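PDB 1K68: phytochrome Response Regulator RcpA from Tolypothrix sp. PCC 7601, which probably relays signals from a cyanobacterial phytochrome as a CheY-like response regulator that is phosphorylated on an aspartate and forms a homodimer. Local coordinates for residues A[13-16]-A[17-21]. Residues are numbered along the deposited sequence; the frame is centred on the assembly and turned at random.
Sequences ADIR and LIQEA
Ile15 and Gln19 meet one turn apart on helix 12-23, the first helix of a CheY-like (beta/alpha)5 receiver domain, which links the parallel strands 4-8 and 30-34 as a beta-alpha-beta unit. Four i to i+4 backbone bonds define the helical turn. Ile18 N donates a hydrogen bond to Asp14 O at 2.8 Å; Leu17 N to Ala13 O is longer, 3.1 Å, but almost straight at 175°. The series continues with Gln19 N to Ile15 O, and with Glu20 N to Arg16 O, where the N-H...O angle bends to 144°.

Side-chain packing is clearest at Ile15 and Gln19, which run side by side and point the same way. Ile15 CG2 lies against the carboxamide, 3.7 Å from Gln19 CD. The amide nitrogen of Gln19 makes a weak hydrogen bond to Thr33 on the neighbouring strand 30-34. Replacing Gln19 by an alanine would take away the carboxamide, and is likely to cost Ile15 CG2 this neighbour and Thr33 its weak bond. Leu17 packs on Leu118 and Phe122 of helix 118-135, and on Pro81 of the second subunit.

The charged side chains find their partners beyond this turn. Asp14, whose side chain is about 7 Å from the bound magnesium ion, forms a salt bridge with Lys114, while Arg16 reaches Asp80 of the second subunit in another, so this surface takes part in the dimer. Arg16 and Glu20 carry opposite charges, but Arg16 NE and Glu20 OE2 stand 6.2 Å apart.

Close carbon-to-carbonyl approaches complete the turn. Ile18 turns CG1 back beside its backbone N (chi1 -65°), which sets Ile18 CG1 3.0 Å from Asp14 O.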
loop_
_atom_site.group_PDB
_atom_site.type_symbol
_atom_site.label_atom_id
_atom_site.label_comp_id
_atom_site.label_asym_id
_atom_site.label_seq_id
_atom_site.Cartn_x
_atom_site.Cartn_y
_atom_site.Cartn_z
ATOM N N ALA A 13 2.594 6.627 4.580
ATOM C CA ALA A 13 2.855 5.216 4.336
ATOM C C ALA A 13 1.801 4.377 5.046
ATOM O O ALA A 13 1.210 3.476 4.450
ATOM C CB ALA A 13 4.241 4.845 4.830
ATOM N N ASP A 14 1.575 4.673 6.325
ATOM C CA ASP A 14 0.589 3.944 7.110
ATOM C C ASP A 14 -0.812 4.210 6.579
ATOM O O ASP A 14 -1.649 3.314 6.536
ATOM C CB ASP A 14 0.659 4.349 8.589
ATOM C CG ASP A 14 1.944 3.895 9.260
ATOM O OD1 ASP A 14 2.582 2.946 8.759
ATOM O OD2 ASP A 14 2.316 4.473 10.300
ATOM N N ILE A 15 -1.066 5.452 6.182
ATOM C CA ILE A 15 -2.369 5.801 5.652
ATOM C C ILE A 15 -2.648 4.914 4.455
ATOM O O ILE A 15 -3.734 4.346 4.330
ATOM C CB ILE A 15 -2.427 7.282 5.218
ATOM C CG1 ILE A 15 -2.408 8.183 6.453
ATOM C CG2 ILE A 15 -3.687 7.534 4.395
ATOM C CD1 ILE A 15 -2.323 9.666 6.144
ATOM N N ARG A 16 -1.654 4.787 3.580
ATOM C CA ARG A 16 -1.811 3.967 2.388
ATOM C C ARG A 16 -2.152 2.533 2.762
ATOM O O ARG A 16 -3.172 1.996 2.325
ATOM C CB ARG A 16 -0.535 3.975 1.533
ATOM C CG ARG A 16 -0.703 3.220 0.219
ATOM C CD ARG A 16 0.541 3.249 -0.672
ATOM N NE ARG A 16 1.487 2.170 -0.379
ATOM C CZ ARG A 16 2.563 2.299 0.394
ATOM N NH1 ARG A 16 2.847 3.466 0.961
ATOM N NH2 ARG A 16 3.360 1.256 0.599
ATOM N N LEU A 17 -1.299 1.923 3.579
ATOM C CA LEU A 17 -1.487 0.541 4.001
ATOM C C LEU A 17 -2.836 0.322 4.689
ATOM O O LEU A 17 -3.583 -0.597 4.343
ATOM C CB LEU A 17 -0.335 0.135 4.920
ATOM C CG LEU A 17 -0.233 -1.335 5.340
ATOM C CD1 LEU A 17 1.195 -1.635 5.753
ATOM C CD2 LEU A 17 -1.206 -1.636 6.470
ATOM N N ILE A 18 -3.150 1.170 5.661
ATOM C CA ILE A 18 -4.416 1.068 6.372
ATOM C C ILE A 18 -5.587 1.149 5.395
ATOM O O ILE A 18 -6.529 0.363 5.488
ATOM C CB ILE A 18 -4.536 2.183 7.438
ATOM C CG1 ILE A 18 -3.464 1.976 8.509
ATOM C CG2 ILE A 18 -5.923 2.162 8.065
ATOM C CD1 ILE A 18 -3.421 3.061 9.576
ATOM N N GLN A 19 -5.531 2.093 4.456
ATOM C CA GLN A 19 -6.602 2.227 3.469
ATOM C C GLN A 19 -6.695 1.001 2.560
ATOM O O GLN A 19 -7.786 0.623 2.130
ATOM C CB GLN A 19 -6.400 3.479 2.614
ATOM C CG GLN A 19 -6.560 4.770 3.395
ATOM C CD GLN A 19 -6.497 5.999 2.514
ATOM O OE1 GLN A 19 -5.691 6.071 1.585
ATOM N NE2 GLN A 19 -7.336 6.982 2.812
ATOM N N GLU A 20 -5.555 0.381 2.276
ATOM C CA GLU A 20 -5.517 -0.808 1.426
ATOM C C GLU A 20 -6.119 -2.011 2.136
ATOM O O GLU A 20 -6.859 -2.797 1.537
ATOM C CB GLU A 20 -4.079 -1.143 1.031
ATOM C CG GLU A 20 -3.438 -0.113 0.136
ATOM C CD GLU A 20 -4.251 0.122 -1.108
ATOM O OE1 GLU A 20 -4.552 -0.874 -1.799
ATOM O OE2 GLU A 20 -4.591 1.292 -1.389
ATOM N N ALA A 21 -5.791 -2.156 3.413
ATOM C CA ALA A 21 -6.302 -3.268 4.195
ATOM C C ALA A 21 -7.814 -3.156 4.362
ATOM O O ALA A 21 -8.536 -4.140 4.214
ATOM C CB ALA A 21 -5.618 -3.309 5.551
#